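Local coordinates for bacilliredoxin BrxA (Bacillus subtilis, PDB 3FHK), which is a thioredoxin-superfamily dithiol bacilliredoxin that removes bacillithiol from S-bacillithiolated proteins, restoring their thiols after oxidative stress, at residues T32-V37 and T93-E98; E38-K43 and P78-T83. The protein carries 2 engineered substitutions. One frame throughout, in Å; residues are numbered along the deposited sequence.

In the fold
Helix 34-43 illustrates how one short helix can serve two partners in a thioredoxin-superfamily protein. Its first turn, through A34 and V37, meets helix 90-97 in interaction 1; the next turn sends F40 to strand 80-85 in interaction 2. The two centres lie about 11 Å apart and the contacts adjoin, K95 of one packing beside E38 of the other. Along the chain the order is 32-37, 38-43, 78-83 and 93-98, with interaction 2 enclosed in sequence by interaction 1. Together they tie helix 34-43 to helix 90-97 and to one face of the central mixed sheet, away from the CXC active-site motif, as part of the packing of the fold.

Interaction 1 of 2, residues T32-V37 and T93-E98; sequences TTAEEV and TAKMRE. With SO4 (sulfate ion), chain F.
V37 and K95 press together more tightly than aliphatic side chains usually do, with V37 CG1 only 3.5 Å from K95 CG where the two side chains cross obliquely. A first torsion of 175° sets K95 CG opposite the backbone N and against V37, and A34 O comes equally near to it. A34 flanks this point, its CB 4.0 Å from K95 CB. The lysine then bends twice, carrying its charged end off the interface to a salt bridge one turn on, NZ to E98 OE1 at 2.9 Å, on the syn side of the carboxylate but tilted out of its plane. No hydrogen bond links the two segments. In this thioredoxin-type α/β fold the pair of helices shares one side of the sheet, V37 and M96 both resting on V84 of strand 80-85. The same V37 CG1 also lies 4.0 Å from M96 CB; M96 was modelled in two conformers, so the contact of its sulfur with V37 is less certain. Facing away from this seam, R97 grips a sulfate, probably from the crystallisation liquor, edge-on with two N-H groups: NH1 to O4 at 2.8 Å and NH2 to O3 at 2.7 Å. With an alanine at R97 the sulfate would probably lose both bonds and its charge partner. Before helix 34-43, T32 N binds E36 OE1 at 2.7 Å on the anti side, tilted out of the carboxylate plane, tying the entering chain to the first turn.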
ATOM      1  N   THR A  32      -6.646 -23.000  15.254  1.00 42.57           N
ATOM      2  CA  THR A  32      -5.955 -21.764  14.911  1.00 45.01           C
ATOM      3  C   THR A  32      -4.768 -21.519  15.843  1.00 43.99           C
ATOM      4  O   THR A  32      -4.080 -20.501  15.760  1.00 44.67           O
ATOM      5  CB  THR A  32      -6.943 -20.586  14.997  1.00 47.91           C
ATOM      6  OG1 THR A  32      -7.247 -20.320  16.373  1.00 45.58           O
ATOM      7  CG2 THR A  32      -8.245 -20.931  14.257  1.00 39.99           C
ATOM      8  N   THR A  33      -4.527 -22.491  16.710  1.00 44.77           N
ATOM      9  CA  THR A  33      -3.587 -22.352  17.805  1.00 48.70           C
ATOM     10  C   THR A  33      -2.870 -23.677  18.056  1.00 51.89           C
ATOM     11  O   THR A  33      -3.464 -24.751  17.945  1.00 48.85           O
ATOM     12  CB  THR A  33      -4.335 -21.911  19.075  1.00 52.19           C
ATOM     13  OG1 THR A  33      -4.337 -20.477  19.150  1.00 58.60           O
ATOM     14  CG2 THR A  33      -3.694 -22.478  20.306  1.00 52.95           C
ATOM     15  N   ALA A  34      -1.584 -23.599  18.379  1.00 47.20           N
ATOM     16  CA  ALA A  34      -0.807 -24.798  18.645  1.00 42.42           C
ATOM     17  C   ALA A  34      -1.450 -25.617  19.762  1.00 43.60           C
ATOM     18  O   ALA A  34      -1.441 -26.848  19.727  1.00 40.62           O
ATOM     19  CB  ALA A  34       0.617 -24.443  18.979  1.00 36.93           C
ATOM     20  N   GLU A  35      -2.031 -24.924  20.736  1.00 45.42           N
ATOM     21  CA  GLU A  35      -2.713 -25.577  21.848  1.00 46.23           C
ATOM     22  C   GLU A  35      -3.979 -26.295  21.384  1.00 46.42           C
ATOM     23  O   GLU A  35      -4.251 -27.424  21.793  1.00 45.71           O
ATOM     24  CB  GLU A  35      -3.062 -24.558  22.933  1.00 51.57           C
ATOM     25  CG  GLU A  35      -3.702 -25.172  24.169  1.00 61.98           C
ATOM     26  N   GLU A  36      -4.750 -25.631  20.528  1.00 51.02           N
ATOM     27  CA  GLU A  36      -5.942 -26.232  19.942  1.00 50.88           C
ATOM     28  C   GLU A  36      -5.615 -27.481  19.125  1.00 47.35           C
ATOM     29  O   GLU A  36      -6.374 -28.451  19.124  1.00 50.24           O
ATOM     30  CB  GLU A  36      -6.655 -25.222  19.053  1.00 51.67           C
ATOM     31  CG  GLU A  36      -7.049 -23.959  19.766  1.00 54.41           C
ATOM     32  CD  GLU A  36      -7.891 -23.054  18.905  1.00 56.76           C
ATOM     33  OE1 GLU A  36      -7.914 -23.250  17.673  1.00 58.61           O
ATOM     34  OE2 GLU A  36      -8.533 -22.142  19.462  1.00 64.38           O
ATOM     35  N   VAL A  37      -4.490 -27.450  18.421  1.00 42.85           N
ATOM     36  CA  VAL A  37      -4.063 -28.605  17.644  1.00 40.79           C
ATOM     37  C   VAL A  37      -3.723 -29.774  18.567  1.00 42.30           C
ATOM     38  O   VAL A  37      -4.156 -30.900  18.340  1.00 40.37           O
ATOM     39  CB  VAL A  37      -2.868 -28.269  16.731  1.00 33.37           C
ATOM     40  CG1 VAL A  37      -2.344 -29.530  16.045  1.00 37.27           C
ATOM     41  CG2 VAL A  37      -3.265 -27.227  15.700  1.00 29.07           C
ATOM     42  N   THR A  93      -0.362 -24.711  12.198  1.00 34.64           N
ATOM     43  CA  THR A  93       0.033 -25.677  11.165  1.00 43.71           C
ATOM     44  C   THR A  93       1.382 -26.362  11.440  1.00 35.83           C
ATOM     45  O   THR A  93       1.532 -27.549  11.141  1.00 38.13           O
ATOM     46  CB  THR A  93      -0.094 -25.145   9.689  1.00 35.44           C
ATOM     47  OG1 THR A  93       1.187 -25.063   9.051  1.00 42.34           O
ATOM     48  CG2 THR A  93      -0.801 -23.814   9.645  1.00 26.95           C
ATOM     49  N   ALA A  94       2.340 -25.631  12.017  1.00 29.07           N
ATOM     50  CA  ALA A  94       3.625 -26.221  12.423  1.00 35.83           C
ATOM     51  C   ALA A  94       3.428 -27.351  13.437  1.00 33.99           C
ATOM     52  O   ALA A  94       4.089 -28.381  13.373  1.00 42.87           O
ATOM     53  CB  ALA A  94       4.574 -25.151  12.995  1.00 23.94           C
ATOM     54  N   LYS A  95       2.502 -27.138  14.364  1.00 32.96           N
ATOM     55  CA  LYS A  95       2.110 -28.148  15.341  1.00 32.04           C
ATOM     56  C   LYS A  95       1.387 -29.354  14.706  1.00 33.35           C
ATOM     57  O   LYS A  95       1.674 -30.497  15.041  1.00 35.71           O
ATOM     58  CB  LYS A  95       1.245 -27.500  16.431  1.00 37.17           C
ATOM     59  CG  LYS A  95       0.674 -28.463  17.455  1.00 46.72           C
ATOM     60  CD  LYS A  95       1.765 -29.302  18.083  1.00 56.11           C
ATOM     61  CE  LYS A  95       2.854 -28.426  18.667  1.00 62.01           C
ATOM     62  NZ  LYS A  95       3.744 -29.206  19.571  1.00 66.47           N
ATOM     63  N   MET A  96       0.450 -29.099  13.803  0.50 33.88           N
ATOM     64  CA  MET A  96      -0.217 -30.200  13.120  0.50 35.97           C
ATOM     65  C   MET A  96       0.800 -31.037  12.345  0.50 42.02           C
ATOM     66  O   MET A  96       0.773 -32.269  12.388  0.50 45.34           O
ATOM     67  CB  MET A  96      -1.316 -29.691  12.186  0.50 33.65           C
ATOM     68  CG  MET A  96      -2.207 -30.784  11.616  0.50 31.84           C
ATOM     69  SD  MET A  96      -2.891 -31.880  12.880  0.50 20.08           S
ATOM     70  CE  MET A  96      -3.512 -33.187  11.855  0.50 35.97           C
ATOM     71  N   ARG A  97       1.711 -30.362  11.653  1.00 40.32           N
ATOM     72  CA  ARG A  97       2.688 -31.052  10.819  1.00 36.59           C
ATOM     73  C   ARG A  97       3.611 -31.968  11.626  1.00 40.13           C
ATOM     74  O   ARG A  97       4.086 -32.976  11.111  1.00 44.31           O
ATOM     75  CB  ARG A  97       3.468 -30.062   9.936  1.00 35.32           C
ATOM     76  CG  ARG A  97       2.621 -29.456   8.774  1.00 36.06           C
ATOM     77  CD  ARG A  97       3.356 -28.295   8.086  1.00 37.14           C
ATOM     78  NE  ARG A  97       2.745 -27.936   6.813  1.00 31.38           N
ATOM     79  CZ  ARG A  97       2.990 -26.808   6.143  1.00 35.57           C
ATOM     80  NH1 ARG A  97       3.831 -25.896   6.622  1.00 31.37           N
ATOM     81  NH2 ARG A  97       2.372 -26.576   4.991  1.00 31.13           N
ATOM     82  N   GLU A  98       3.833 -31.639  12.896  1.00 41.35           N
ATOM     83  CA  GLU A  98       4.637 -32.486  13.769  1.00 43.29           C
ATOM     84  C   GLU A  98       4.082 -33.907  13.862  1.00 42.97           C
ATOM     85  O   GLU A  98       4.826 -34.851  14.135  1.00 45.51           O
ATOM     86  CB  GLU A  98       4.729 -31.885  15.167  1.00 52.00           C
ATOM     87  CG  GLU A  98       5.678 -30.710  15.296  1.00 59.06           C
ATOM     88  CD  GLU A  98       5.709 -30.163  16.709  1.00 64.33           C
ATOM     89  OE1 GLU A  98       5.117 -30.805  17.601  1.00 68.53           O
ATOM     90  OE2 GLU A  98       6.315 -29.096  16.930  1.00 69.30           O
TER
HETATM   91  S   SO4 F 146       3.685 -23.165   4.157  1.00 47.36           S
HETATM   92  O1  SO4 F 146       4.962 -22.835   3.537  1.00 47.96           O
HETATM   93  O2  SO4 F 146       2.761 -22.065   3.907  1.00 55.22           O
HETATM   94  O3  SO4 F 146       3.212 -24.404   3.539  1.00 45.66           O
HETATM   95  O4  SO4 F 146       3.792 -23.333   5.614  1.00 38.99           O

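Interaction 2 of 2, residues E38-K43 and P78-T83; sequences ENFMEK and PDNTVT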
ATOM      1  N   GLU A  38      -2.953 -29.500  19.614  1.00 51.69           N
ATOM      2  CA  GLU A  38      -2.622 -30.525  20.600  1.00 54.67           C
ATOM      3  C   GLU A  38      -3.884 -31.097  21.218  1.00 49.42           C
ATOM      4  O   GLU A  38      -4.060 -32.314  21.283  1.00 49.09           O
ATOM      5  CB  GLU A  38      -1.731 -29.956  21.700  1.00 61.49           C
ATOM      6  CG  GLU A  38      -0.248 -30.115  21.449  1.00 70.11           C
ATOM      7  CD  GLU A  38       0.588 -29.351  22.454  1.00 83.61           C
ATOM      8  OE1 GLU A  38       0.353 -28.132  22.616  1.00 83.27           O
ATOM      9  OE2 GLU A  38       1.481 -29.968  23.078  1.00 89.80           O
ATOM     10  N   ASN A  39      -4.759 -30.204  21.667  1.00 50.30           N
ATOM     11  CA  ASN A  39      -6.028 -30.602  22.261  1.00 56.03           C
ATOM     12  C   ASN A  39      -6.787 -31.586  21.396  1.00 53.48           C
ATOM     13  O   ASN A  39      -7.151 -32.666  21.847  1.00 53.30           O
ATOM     14  CB  ASN A  39      -6.902 -29.382  22.535  1.00 69.49           C
ATOM     15  CG  ASN A  39      -6.911 -28.996  23.993  1.00 86.88           C
ATOM     16  OD1 ASN A  39      -7.391 -29.752  24.841  1.00 90.02           O
ATOM     17  ND2 ASN A  39      -6.389 -27.811  24.299  1.00 95.12           N
ATOM     18  N   PHE A  40      -7.030 -31.209  20.147  1.00 49.97           N
ATOM     19  CA  PHE A  40      -7.754 -32.094  19.260  1.00 41.70           C
ATOM     20  C   PHE A  40      -6.999 -33.404  19.046  1.00 43.94           C
ATOM     21  O   PHE A  40      -7.538 -34.476  19.288  1.00 51.83           O
ATOM     22  CB  PHE A  40      -8.046 -31.443  17.908  1.00 41.22           C
ATOM     23  CG  PHE A  40      -8.624 -32.407  16.920  1.00 44.18           C
ATOM     24  CD1 PHE A  40      -9.971 -32.760  16.985  1.00 38.89           C
ATOM     25  CD2 PHE A  40      -7.813 -33.017  15.967  1.00 39.33           C
ATOM     26  CE1 PHE A  40     -10.504 -33.682  16.104  1.00 36.38           C
ATOM     27  CE2 PHE A  40      -8.338 -33.932  15.075  1.00 37.11           C
ATOM     28  CZ  PHE A  40      -9.686 -34.272  15.143  1.00 34.00           C
ATOM     29  N   MET A  41      -5.756 -33.312  18.586  1.00 39.75           N
ATOM     30  CA  MET A  41      -4.987 -34.497  18.217  1.00 45.97           C
ATOM     31  C   MET A  41      -4.785 -35.481  19.375  1.00 47.30           C
ATOM     32  O   MET A  41      -4.825 -36.686  19.166  1.00 50.38           O
ATOM     33  CB  MET A  41      -3.650 -34.115  17.561  1.00 48.80           C
ATOM     34  CG  MET A  41      -3.808 -33.406  16.210  1.00 50.11           C
ATOM     35  SD  MET A  41      -4.429 -34.468  14.883  1.00 27.77           S
ATOM     36  CE  MET A  41      -2.922 -35.278  14.364  1.00 35.33           C
ATOM     37  N   GLU A  42      -4.596 -34.982  20.593  1.00 49.91           N
ATOM     38  CA  GLU A  42      -4.427 -35.890  21.735  1.00 56.86           C
ATOM     39  C   GLU A  42      -5.728 -36.560  22.200  1.00 57.71           C
ATOM     40  O   GLU A  42      -5.698 -37.454  23.035  1.00 62.99           O
ATOM     41  CB  GLU A  42      -3.741 -35.197  22.921  1.00 56.33           C
ATOM     42  CG  GLU A  42      -2.350 -34.640  22.623  1.00 64.76           C
ATOM     43  CD  GLU A  42      -1.389 -35.668  22.033  1.00 66.71           C
ATOM     44  OE1 GLU A  42      -1.446 -36.857  22.408  1.00 70.67           O
ATOM     45  OE2 GLU A  42      -0.558 -35.274  21.192  1.00 66.47           O
ATOM     46  N   LYS A  43      -6.863 -36.135  21.658  1.00 60.20           N
ATOM     47  CA  LYS A  43      -8.148 -36.712  22.043  1.00 61.47           C
ATOM     48  C   LYS A  43      -8.853 -37.381  20.865  1.00 60.12           C
ATOM     49  O   LYS A  43      -9.796 -38.150  21.047  1.00 60.25           O
ATOM     50  CB  LYS A  43      -9.070 -35.639  22.622  1.00 65.06           C
ATOM     51  CG  LYS A  43      -8.517 -34.871  23.812  1.00 69.05           C
ATOM     52  CD  LYS A  43      -9.508 -33.787  24.241  1.00 72.36           C
ATOM     53  CE  LYS A  43      -8.901 -32.826  25.257  1.00 75.09           C
ATOM     54  N   PRO A  78     -15.109 -39.665   6.998  1.00 39.67           N
ATOM     55  CA  PRO A  78     -14.391 -39.549   8.273  1.00 39.83           C
ATOM     56  C   PRO A  78     -15.308 -39.121   9.404  1.00 39.94           C
ATOM     57  O   PRO A  78     -16.289 -38.425   9.169  1.00 45.53           O
ATOM     58  CB  PRO A  78     -13.353 -38.449   8.007  1.00 39.95           C
ATOM     59  CG  PRO A  78     -13.240 -38.369   6.516  1.00 49.65           C
ATOM     60  CD  PRO A  78     -14.590 -38.730   5.981  1.00 42.01           C
ATOM     61  N   ASP A  79     -14.990 -39.546  10.619  1.00 37.09           N
ATOM     62  CA  ASP A  79     -15.725 -39.124  11.799  1.00 39.70           C
ATOM     63  C   ASP A  79     -15.477 -37.647  12.124  1.00 42.43           C
ATOM     64  O   ASP A  79     -16.362 -36.966  12.627  1.00 43.69           O
ATOM     65  CB  ASP A  79     -15.329 -40.001  12.985  1.00 43.55           C
ATOM     66  CG  ASP A  79     -15.499 -41.482  12.691  1.00 53.60           C
ATOM     67  OD1 ASP A  79     -16.627 -41.898  12.334  1.00 58.63           O
ATOM     68  OD2 ASP A  79     -14.503 -42.227  12.806  1.00 50.62           O
ATOM     69  N   ASN A  80     -14.264 -37.162  11.862  1.00 45.33           N
ATOM     70  CA  ASN A  80     -13.923 -35.765  12.140  1.00 38.71           C
ATOM     71  C   ASN A  80     -13.323 -35.064  10.928  1.00 44.34           C
ATOM     72  O   ASN A  80     -12.719 -35.700  10.055  1.00 44.63           O
ATOM     73  CB  ASN A  80     -12.936 -35.660  13.306  1.00 35.13           C
ATOM     74  CG  ASN A  80     -13.277 -36.600  14.444  1.00 47.16           C
ATOM     75  OD1 ASN A  80     -14.339 -36.489  15.046  1.00 49.75           O
ATOM     76  ND2 ASN A  80     -12.371 -37.531  14.747  1.00 52.58           N
ATOM     77  N   THR A  81     -13.485 -33.747  10.898  1.00 35.05           N
ATOM     78  CA  THR A  81     -12.921 -32.904   9.855  1.00 31.53           C
ATOM     79  C   THR A  81     -12.389 -31.642  10.506  1.00 34.35           C
ATOM     80  O   THR A  81     -13.081 -30.984  11.287  1.00 30.65           O
ATOM     81  CB  THR A  81     -13.991 -32.472   8.847  1.00 37.27           C
ATOM     82  OG1 THR A  81     -15.098 -31.930   9.564  1.00 39.28           O
ATOM     83  CG2 THR A  81     -14.462 -33.651   8.007  1.00 40.39           C
ATOM     84  N   VAL A  82     -11.149 -31.302  10.201  1.00 31.19           N
ATOM     85  CA  VAL A  82     -10.540 -30.144  10.834  1.00 34.67           C
ATOM     86  C   VAL A  82      -9.549 -29.526   9.870  1.00 37.99           C
ATOM     87  O   VAL A  82      -9.142 -30.138   8.881  1.00 35.73           O
ATOM     88  CB  VAL A  82      -9.824 -30.511  12.153  1.00 26.80           C
ATOM     89  CG1 VAL A  82     -10.738 -31.331  13.048  1.00 27.06           C
ATOM     90  CG2 VAL A  82      -8.541 -31.256  11.872  1.00 28.81           C
ATOM     91  N   THR A  83      -9.174 -28.295  10.140  1.00 33.60           N
ATOM     92  CA  THR A  83      -8.266 -27.632   9.240  1.00 36.37           C
ATOM     93  C   THR A  83      -7.335 -26.709   9.990  1.00 36.91           C
ATOM     94  O   THR A  83      -7.671 -26.181  11.053  1.00 29.26           O
ATOM     95  CB  THR A  83      -9.028 -26.857   8.129  1.00 32.62           C
ATOM     96  OG1 THR A  83      -8.092 -26.117   7.345  1.00 32.62           O
ATOM     97  CG2 THR A  83     -10.069 -25.911   8.727  1.00 28.68           C
TER
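Within the β-α-β arrangement formed by strand 29-30, helix 34-43 and strand 47-53, F40 reaches from the helix to V82 and N80 on strand 80-85, which lies between the two parallel strands in the sheet. The central contact is a CH-pi interaction. V82 CG1 sits over one face of the phenyl ring, 3.9 Å from the F40 centroid and 18° off the normal, displaced toward the rim. The ring carbon nearest to it is F40 CZ, at 3.8 Å from V82 CG1, and V82 CG2 comes within 4.2 Å of F40 CE2. With CG anti to the backbone N (chi1 172°), the ring of F40 is set against V82, which comes from the opposite direction. N80 takes a different position: its CB is 4.0 Å from F40 CZ, close to the ring plane, so methylene meets edge. The amide stands almost upright to the ring, the planes 87° apart, and turns its polar end to other partners, ND2 bonding to T48 OG1 and to E45 O. Those two bonds are likely to limit the amide's rotation while its CB supplies the apolar contact. T81, between N80 and V82, points to the other side of the sheet and touches V71 of helix 57-73. On the near side, T48 of strand 47-53 also packs on F40, V82 leans on V50, and E38 lies beside K95 of helix 90-97.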